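Local coordinates for ganglioside-induced differentiation-associated protein 2 (Homo sapiens, PDB 4UML), which is of unclear function, probably in signalling; this N-terminal part is its macro domain, a fold that in many relatives binds ADP-ribose or related nucleotides, at residues Cys108-Ala113 and Glu143-Ser148; Asn152-Ala157 and Arg188-Phe193; Ile127-Pro132 and Cys168-Ala173. All coordinates share one frame; numbering follows the deposited sequence.

Contact 1 (Cys108-Ala113 and Glu143-Ser148); sequences CRTGEA and ESSLYS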
loop_
_atom_site.group_PDB
_atom_site.type_symbol
_atom_site.label_atom_id
_atom_site.label_comp_id
_atom_site.label_asym_id
_atom_site.label_seq_id
_atom_site.Cartn_x
_atom_site.Cartn_y
_atom_site.Cartn_z
ATOM N N CYS A 108 -8.993 -6.358 13.264
ATOM C CA CYS A 108 -7.600 -6.381 12.860
ATOM C C CYS A 108 -6.841 -5.460 13.818
ATOM O O CYS A 108 -7.274 -4.350 14.089
ATOM C CB CYS A 108 -7.464 -5.886 11.416
ATOM S SG CYS A 108 -5.775 -5.912 10.786
ATOM N N ARG A 109 -5.748 -5.943 14.382
ATOM C CA ARG A 109 -4.988 -5.149 15.342
ATOM C C ARG A 109 -4.106 -4.168 14.608
ATOM O O ARG A 109 -3.734 -4.384 13.459
ATOM C CB ARG A 109 -4.154 -6.072 16.236
ATOM C CG ARG A 109 -5.023 -6.996 17.103
ATOM C CD ARG A 109 -4.230 -8.084 17.828
ATOM N NE ARG A 109 -3.938 -9.233 16.961
ATOM N N THR A 110 -3.793 -3.080 15.286
ATOM C CA THR A 110 -2.848 -2.099 14.808
ATOM C C THR A 110 -1.562 -2.789 14.362
ATOM O O THR A 110 -0.987 -3.560 15.106
ATOM C CB THR A 110 -2.548 -1.090 15.940
ATOM O OG1 THR A 110 -3.791 -0.742 16.576
ATOM C CG2 THR A 110 -1.874 0.150 15.385
ATOM N N GLY A 111 -1.145 -2.533 13.126
ATOM C CA GLY A 111 0.040 -3.138 12.565
ATOM C C GLY A 111 -0.141 -4.445 11.836
ATOM O O GLY A 111 0.754 -4.863 11.132
ATOM N N GLU A 112 -1.254 -5.129 11.995
ATOM C CA GLU A 112 -1.363 -6.425 11.335
ATOM C C GLU A 112 -2.164 -6.305 10.033
ATOM O O GLU A 112 -2.798 -5.298 9.786
ATOM C CB GLU A 112 -1.923 -7.518 12.277
ATOM C CG GLU A 112 -3.426 -7.564 12.433
ATOM C CD GLU A 112 -3.980 -8.844 13.114
ATOM O OE1 GLU A 112 -3.663 -9.992 12.708
ATOM O OE2 GLU A 112 -4.795 -8.703 14.030
ATOM N N ALA A 113 -2.087 -7.327 9.192
ATOM C CA ALA A 113 -2.801 -7.327 7.914
ATOM C C ALA A 113 -3.616 -8.597 7.746
ATOM O O ALA A 113 -3.225 -9.661 8.217
ATOM C CB ALA A 113 -1.833 -7.165 6.757
ATOM N N GLU A 143 5.920 4.383 14.811
ATOM C CA GLU A 143 6.880 3.983 13.761
ATOM C C GLU A 143 6.888 2.464 13.590
ATOM O O GLU A 143 6.834 1.950 12.467
ATOM C CB GLU A 143 8.308 4.491 14.076
ATOM C CG GLU A 143 8.427 6.005 13.936
ATOM C CD GLU A 143 9.718 6.648 14.475
ATOM O OE1 GLU A 143 10.532 6.013 15.172
ATOM O OE2 GLU A 143 9.917 7.845 14.164
ATOM N N SER A 144 6.915 1.774 14.727
ATOM C CA SER A 144 6.883 0.316 14.755
ATOM C C SER A 144 5.590 -0.225 14.148
ATOM O O SER A 144 5.625 -1.155 13.310
ATOM C CB SER A 144 7.119 -0.197 16.189
ATOM O OG SER A 144 6.894 -1.597 16.261
ATOM N N SER A 145 4.455 0.356 14.522
ATOM C CA SER A 145 3.185 -0.069 13.949
ATOM C C SER A 145 3.076 0.180 12.453
ATOM O O SER A 145 2.619 -0.680 11.711
ATOM C CB SER A 145 2.018 0.643 14.619
ATOM O OG SER A 145 1.789 0.142 15.874
ATOM N N LEU A 146 3.477 1.348 11.994
ATOM C CA LEU A 146 3.342 1.637 10.563
ATOM C C LEU A 146 4.265 0.712 9.774
ATOM O O LEU A 146 3.903 0.186 8.723
ATOM C CB LEU A 146 3.669 3.100 10.253
ATOM C CG LEU A 146 3.340 3.580 8.824
ATOM C CD1 LEU A 146 1.846 3.492 8.544
ATOM C CD2 LEU A 146 3.856 4.990 8.626
ATOM N N TYR A 147 5.480 0.528 10.277
ATOM C CA TYR A 147 6.405 -0.403 9.663
ATOM C C TYR A 147 5.785 -1.808 9.531
ATOM O O TYR A 147 5.875 -2.451 8.475
ATOM C CB TYR A 147 7.693 -0.471 10.491
ATOM C CG TYR A 147 8.530 -1.631 10.088
ATOM C CD1 TYR A 147 9.100 -1.685 8.815
ATOM C CD2 TYR A 147 8.715 -2.702 10.933
ATOM C CE1 TYR A 147 9.866 -2.785 8.412
ATOM C CE2 TYR A 147 9.496 -3.796 10.554
ATOM C CZ TYR A 147 10.077 -3.836 9.302
ATOM O OH TYR A 147 10.808 -4.954 8.938
ATOM N N SER A 148 5.151 -2.275 10.595
ATOM C CA SER A 148 4.499 -3.580 10.599
ATOM C C SER A 148 3.373 -3.654 9.590
ATOM O O SER A 148 3.202 -4.677 8.954
ATOM C CB SER A 148 4.013 -3.957 11.996
ATOM O OG SER A 148 5.157 -4.189 12.799
#
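Gly111 presses its bare backbone against the helical turn that carries Ser145 and Ser148, and Thr110 adds the one side chain that the loop brings to this face. The van der Waals part is close. Gly111 CA sits 3.7 Å from Ser145 O, while Gly111 O comes 3.5 Å from Ser148 CB, so the peptide lies almost directly on the helix backbone. A CB at this position would sit tightly against Ser148 CB. The backbone points the same way: Gly111 is the third residue of a type II beta turn from Arg109 to Glu112, at phi 90° and psi -16°, where a CB would clash with the carbonyl oxygen of Thr110. Beside it, Thr110 CG2 lies anti to its own backbone N and touches Ser145 OG at 3.7 Å; Ser145 OG is in turn weakly bonded to Ala141 O, one turn back.

The polar contacts mostly stiffen the loop itself. Glu112 N donates to Arg109 O at 3.0 Å, closing the turn. The Glu112 carboxylate folds back, and its OE2 receives Arg109 N at 2.9 Å through the anti lone pair, with a nearly straight N-H...O angle of 170°. The same oxygen forms a salt bridge with Arg109 NE at 3.1 Å, so one carboxylate oxygen meets both the backbone N and NE of Arg109. Gly111 O and Ser148 O, two acceptors, stand 3.3 Å apart; Gly111 O is satisfied instead by Asn152 ND2, one turn further along the helix.

The loop thus joins helix 97-105 to edge strand 113-117 and lies against the side of helix 139-159, whose other side, through Leu146, packs on helix 179-197.

Contact 2 (Asn152-Ala157 and Arg188-Phe193); sequences NVLQLA and RTVRRF
Around Leu154 and Phe193, helices 139-159 and 179-197 run in roughly the same direction, their local axes 33° apart and 11.0 Å from each other at closest approach. They are neighbouring helices on one side of the mixed sheet of the macro-domain fold, and 179-197 is the helix of the beta-alpha-beta crossover from strand 164-167 to strand 203-208. The contact is apolar and rests chiefly on one leucine and one phenylalanine. Phe193 CG is anti to the backbone N (chi1 172°), which carries the ring across to helix 139-159. There Leu154 CB stands over one face in a CH-pi contact, 3.8 Å from the ring centroid and 13° off the normal. Further out the leucine branches: CD1 reaches Phe193 CB at 3.8 Å, and CD2 follows the ring to Phe193 CE1 at 4.0 Å. Val190 CG2 meets the same Leu154 CD1 at 4.2 Å, and Thr189 borders it more distantly, its hydroxyl bonded to Ile185 O in its own helix. Replacing Phe193 by an alanine is likely to open a gap between the helices and leave Leu154 CB without the ring face it packs on. The far end of the ring reaches the backbone of the other helix, where Phe193 CZ lies 3.7 Å from Leu154 O.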
loop_
_atom_site.group_PDB
_atom_site.type_symbol
_atom_site.label_atom_id
_atom_site.label_comp_id
_atom_site.label_asym_id
_atom_site.label_seq_id
_atom_site.Cartn_x
_atom_site.Cartn_y
_atom_site.Cartn_z
ATOM N N ASN A 152 3.726 -6.534 6.953
ATOM C CA ASN A 152 2.721 -7.577 6.931
ATOM C C ASN A 152 1.896 -7.671 5.644
ATOM O O ASN A 152 1.450 -8.767 5.264
ATOM C CB ASN A 152 1.841 -7.466 8.162
ATOM C CG ASN A 152 2.559 -7.941 9.421
ATOM O OD1 ASN A 152 3.288 -8.923 9.368
ATOM N ND2 ASN A 152 2.384 -7.232 10.534
ATOM N N VAL A 153 1.663 -6.531 4.985
ATOM C CA VAL A 153 1.031 -6.549 3.669
ATOM C C VAL A 153 1.875 -7.341 2.702
ATOM O O VAL A 153 1.398 -8.255 1.989
ATOM C CB VAL A 153 0.852 -5.102 3.133
ATOM C CG1 VAL A 153 0.495 -5.097 1.652
ATOM C CG2 VAL A 153 -0.275 -4.433 3.916
ATOM N N LEU A 154 3.146 -6.969 2.687
ATOM C CA LEU A 154 4.109 -7.636 1.831
ATOM C C LEU A 154 4.293 -9.120 2.173
ATOM O O LEU A 154 4.492 -9.914 1.261
ATOM C CB LEU A 154 5.437 -6.906 1.892
ATOM C CG LEU A 154 5.389 -5.517 1.253
ATOM C CD1 LEU A 154 6.630 -4.709 1.636
ATOM C CD2 LEU A 154 5.199 -5.570 -0.247
ATOM N N GLN A 155 4.241 -9.475 3.453
ATOM C CA GLN A 155 4.289 -10.875 3.927
ATOM C C GLN A 155 3.141 -11.670 3.333
ATOM O O GLN A 155 3.318 -12.804 2.879
ATOM C CB GLN A 155 4.204 -10.933 5.476
ATOM C CG GLN A 155 4.224 -12.332 6.133
ATOM C CD GLN A 155 4.401 -12.282 7.661
ATOM O OE1 GLN A 155 4.606 -11.220 8.244
ATOM N NE2 GLN A 155 4.324 -13.434 8.306
ATOM N N LEU A 156 1.951 -11.085 3.394
ATOM C CA LEU A 156 0.770 -11.716 2.833
ATOM C C LEU A 156 0.920 -11.897 1.342
ATOM O O LEU A 156 0.600 -12.952 0.798
ATOM C CB LEU A 156 -0.503 -10.927 3.137
ATOM C CG LEU A 156 -1.247 -11.309 4.407
ATOM C CD1 LEU A 156 -2.382 -10.329 4.655
ATOM C CD2 LEU A 156 -1.774 -12.745 4.324
ATOM N N ALA A 157 1.390 -10.866 0.670
ATOM C CA ALA A 157 1.530 -10.947 -0.763
ATOM C C ALA A 157 2.505 -12.067 -1.170
ATOM O O ALA A 157 2.278 -12.780 -2.161
ATOM C CB ALA A 157 2.000 -9.635 -1.328
ATOM N N ARG A 188 11.041 2.981 2.340
ATOM C CA ARG A 188 12.183 2.206 2.844
ATOM C C ARG A 188 11.824 0.729 2.996
ATOM O O ARG A 188 12.558 -0.183 2.572
ATOM C CB ARG A 188 12.639 2.802 4.179
ATOM C CG ARG A 188 13.886 2.167 4.771
ATOM C CD ARG A 188 14.287 2.926 6.033
ATOM N NE ARG A 188 13.301 2.663 7.081
ATOM C CZ ARG A 188 12.886 3.531 7.995
ATOM N NH1 ARG A 188 13.380 4.757 8.048
ATOM N NH2 ARG A 188 11.979 3.148 8.879
ATOM N N THR A 189 10.649 0.473 3.550
ATOM C CA THR A 189 10.207 -0.903 3.774
ATOM C C THR A 189 10.005 -1.654 2.469
ATOM O O THR A 189 10.393 -2.846 2.310
ATOM C CB THR A 189 8.890 -0.904 4.599
ATOM O OG1 THR A 189 9.086 -0.127 5.786
ATOM C CG2 THR A 189 8.445 -2.291 4.930
ATOM N N VAL A 190 9.388 -0.997 1.498
ATOM C CA VAL A 190 9.176 -1.656 0.221
ATOM C C VAL A 190 10.523 -1.859 -0.502
ATOM O O VAL A 190 10.728 -2.880 -1.146
ATOM C CB VAL A 190 8.190 -0.860 -0.681
ATOM C CG1 VAL A 190 8.181 -1.371 -2.097
ATOM C CG2 VAL A 190 6.780 -0.908 -0.110
ATOM N N ARG A 191 11.395 -0.862 -0.434
ATOM C CA ARG A 191 12.736 -0.997 -1.053
ATOM C C ARG A 191 13.428 -2.260 -0.536
ATOM O O ARG A 191 13.800 -3.131 -1.320
ATOM C CB ARG A 191 13.580 0.256 -0.836
ATOM C CG ARG A 191 15.060 0.081 -1.161
ATOM C CD ARG A 191 15.259 -0.177 -2.640
ATOM N NE ARG A 191 16.603 -0.673 -2.986
ATOM C CZ ARG A 191 17.416 -0.155 -3.917
ATOM N NH1 ARG A 191 17.118 0.947 -4.610
ATOM N NH2 ARG A 191 18.578 -0.753 -4.140
ATOM N N ARG A 192 13.524 -2.376 0.780
ATOM C CA ARG A 192 14.269 -3.441 1.411
ATOM C C ARG A 192 13.651 -4.778 1.149
ATOM O O ARG A 192 14.361 -5.785 0.953
ATOM C CB ARG A 192 14.404 -3.191 2.905
ATOM C CG ARG A 192 15.276 -1.988 3.194
ATOM C CD ARG A 192 15.353 -1.678 4.670
ATOM N NE ARG A 192 16.349 -0.628 4.932
ATOM C CZ ARG A 192 16.428 0.098 6.052
ATOM N NH1 ARG A 192 15.565 -0.089 7.049
ATOM N NH2 ARG A 192 17.373 1.029 6.174
ATOM N N PHE A 193 12.330 -4.812 1.119
ATOM C CA PHE A 193 11.641 -6.051 0.791
ATOM C C PHE A 193 11.858 -6.431 -0.662
ATOM O O PHE A 193 11.988 -7.620 -0.980
ATOM C CB PHE A 193 10.134 -5.919 1.050
ATOM C CG PHE A 193 9.332 -7.083 0.565
ATOM C CD1 PHE A 193 8.856 -7.111 -0.736
ATOM C CD2 PHE A 193 9.020 -8.134 1.423
ATOM C CE1 PHE A 193 8.091 -8.175 -1.188
ATOM C CE2 PHE A 193 8.251 -9.206 0.979
ATOM C CZ PHE A 193 7.796 -9.230 -0.336
#

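Contact 3 (Ile127-Pro132 and Cys168-Ala173); sequences IHTVGP and CVINSA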
loop_
_atom_site.group_PDB
_atom_site.type_symbol
_atom_site.label_atom_id
_atom_site.label_comp_id
_atom_site.label_asym_id
_atom_site.label_seq_id
_atom_site.Cartn_x
_atom_site.Cartn_y
_atom_site.Cartn_z
ATOM N N ILE A 127 -6.148 -6.567 0.974
ATOM C CA ILE A 127 -5.429 -6.721 2.228
ATOM C C ILE A 127 -5.823 -5.548 3.137
ATOM O O ILE A 127 -5.589 -4.385 2.806
ATOM C CB ILE A 127 -3.900 -6.772 2.006
ATOM C CG1 ILE A 127 -3.564 -7.987 1.155
ATOM C CG2 ILE A 127 -3.171 -6.820 3.363
ATOM C CD1 ILE A 127 -2.162 -7.969 0.604
ATOM N N HIS A 128 -6.445 -5.862 4.274
ATOM C CA HIS A 128 -6.881 -4.863 5.207
ATOM C C HIS A 128 -5.810 -4.696 6.272
ATOM O O HIS A 128 -5.291 -5.696 6.817
ATOM C CB HIS A 128 -8.194 -5.305 5.856
ATOM C CG HIS A 128 -9.264 -5.665 4.873
ATOM N ND1 HIS A 128 -10.196 -4.754 4.425
ATOM C CD2 HIS A 128 -9.525 -6.822 4.221
ATOM C CE1 HIS A 128 -11.004 -5.337 3.555
ATOM N NE2 HIS A 128 -10.629 -6.599 3.424
ATOM N N THR A 129 -5.488 -3.454 6.584
ATOM C CA THR A 129 -4.528 -3.182 7.648
ATOM C C THR A 129 -4.937 -1.965 8.478
ATOM O O THR A 129 -5.845 -1.235 8.078
ATOM C CB THR A 129 -3.127 -2.998 7.036
ATOM O OG1 THR A 129 -2.148 -3.109 8.062
ATOM C CG2 THR A 129 -3.001 -1.670 6.293
ATOM N N VAL A 130 -4.259 -1.733 9.601
ATOM C CA VAL A 130 -4.623 -0.648 10.556
ATOM C C VAL A 130 -3.364 0.088 11.010
ATOM O O VAL A 130 -2.515 -0.458 11.702
ATOM C CB VAL A 130 -5.338 -1.230 11.803
ATOM C CG1 VAL A 130 -5.640 -0.163 12.873
ATOM C CG2 VAL A 130 -6.590 -2.002 11.399
ATOM N N GLY A 131 -3.240 1.319 10.580
ATOM C CA GLY A 131 -2.141 2.157 10.967
ATOM C C GLY A 131 -2.372 2.732 12.367
ATOM O O GLY A 131 -3.489 2.718 12.891
ATOM N N PRO A 132 -1.307 3.239 12.971
ATOM C CA PRO A 132 -1.427 3.715 14.354
ATOM C C PRO A 132 -2.119 5.097 14.392
ATOM O O PRO A 132 -2.006 5.895 13.442
ATOM C CB PRO A 132 0.025 3.833 14.776
ATOM C CG PRO A 132 0.723 4.234 13.530
ATOM C CD PRO A 132 0.030 3.474 12.420
ATOM N N CYS A 168 -2.487 1.718 -0.886
ATOM C CA CYS A 168 -2.994 3.045 -0.553
ATOM C C CYS A 168 -1.933 3.663 0.339
ATOM O O CYS A 168 -0.976 2.993 0.790
ATOM C CB CYS A 168 -4.338 2.975 0.167
ATOM S SG CYS A 168 -4.257 2.131 1.782
ATOM N N VAL A 169 -2.090 4.944 0.611
ATOM C CA VAL A 169 -1.289 5.572 1.636
ATOM C C VAL A 169 -1.843 5.038 2.948
ATOM O O VAL A 169 -2.995 5.328 3.290
ATOM C CB VAL A 169 -1.391 7.108 1.505
ATOM C CG1 VAL A 169 -0.637 7.788 2.644
ATOM C CG2 VAL A 169 -0.803 7.549 0.158
ATOM N N ILE A 170 -1.081 4.179 3.653
ATOM C CA ILE A 170 -1.651 3.476 4.802
ATOM C C ILE A 170 -1.978 4.428 5.979
ATOM O O ILE A 170 -2.901 4.169 6.739
ATOM C CB ILE A 170 -0.747 2.267 5.259
ATOM C CG1 ILE A 170 -0.829 1.171 4.170
ATOM C CG2 ILE A 170 -1.176 1.694 6.608
ATOM C CD1 ILE A 170 0.086 -0.019 4.367
ATOM N N ASN A 171 -1.209 5.486 6.112
ATOM C CA ASN A 171 -1.443 6.482 7.151
ATOM C C ASN A 171 -2.596 7.380 6.701
ATOM O O ASN A 171 -2.435 8.149 5.776
ATOM C CB ASN A 171 -0.170 7.309 7.395
ATOM C CG ASN A 171 0.498 7.793 6.104
ATOM O OD1 ASN A 171 0.962 6.995 5.261
ATOM N ND2 ASN A 171 0.569 9.109 5.947
ATOM N N SER A 172 -3.769 7.199 7.271
ATOM C CA SER A 172 -4.924 8.052 6.919
ATOM C C SER A 172 -4.719 9.448 7.487
ATOM O O SER A 172 -4.067 9.613 8.518
ATOM C CB SER A 172 -6.216 7.459 7.453
ATOM O OG SER A 172 -6.153 7.281 8.855
ATOM N N ALA A 173 -5.277 10.459 6.831
ATOM C CA ALA A 173 -5.181 11.830 7.341
ATOM C C ALA A 173 -5.773 11.907 8.747
ATOM O O ALA A 173 -5.172 12.495 9.648
ATOM C CB ALA A 173 -5.851 12.819 6.391
#
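Ile170 packs its side chain on Thr129, the two crossing at about a right angle. From Ile170 CB the chain divides. CG2 touches Thr129 CG2 at 3.8 Å and reaches as far as Gly131 CA at 4.5 Å. The other branch leaves through CG1, anti to the carbonyl carbon (chi1 -70°), and passes Thr129 CG2 at 4.2 Å; its tip, CD1, comes back to that same methyl at 4.0 Å. Three carbons of the isoleucine thus bear on one threonine methyl.

Thr129 offers that methyl from the crowded position, its CG2 set between backbone N and carbonyl carbon, while OG1 bonds to Glu112 O. The residue thus turns its methyl to the isoleucine and gives its hydroxyl to the loop before strand 113-117. Gly131 finishes the contact: a CB here would point at the Ile170 backbone, about 3.5 Å from Ile170 O, and would be crowded by Pro132 CD as well. Ile170 O itself accepts a bond from Thr75 OG1.

The residues from His128 to Pro132 appear to match the run that ends this strand in MacroD-type relatives, and the 168-173 loop probably corresponds to one that lines their nucleotide cleft. In the fold, the contact spans the C-terminal ends of strands 125-129 and 164-167 across strand 71-75, which lies between them in the sheet; Thr129 also rests on Val73 of that middle strand and on Cys149 of helix 139-159.

Helix 139-159 serves contacts 1 and 2 directly, while contact 3 lies near it at the ends of the sheet strands. Contacts 2 and 3 are buried and apolar: contact 2 joins two helices through a leucine and an aromatic ring, contact 3 joins a strand end to a loop through methyl groups. Contact 1 is only partly buried, and mainly backbone meets backbone there, with the Arg109-Glu112 charge pair inside the loop, off the helix. Polar links tie contact 1 to each of the others: Gly111 N bonds to Val130 O of contact 3, and Asn152 of contact 2 reaches the same loop. Contacts 2 and 3 meet through carbon alone, Val153 and Leu156 packing on Ile127.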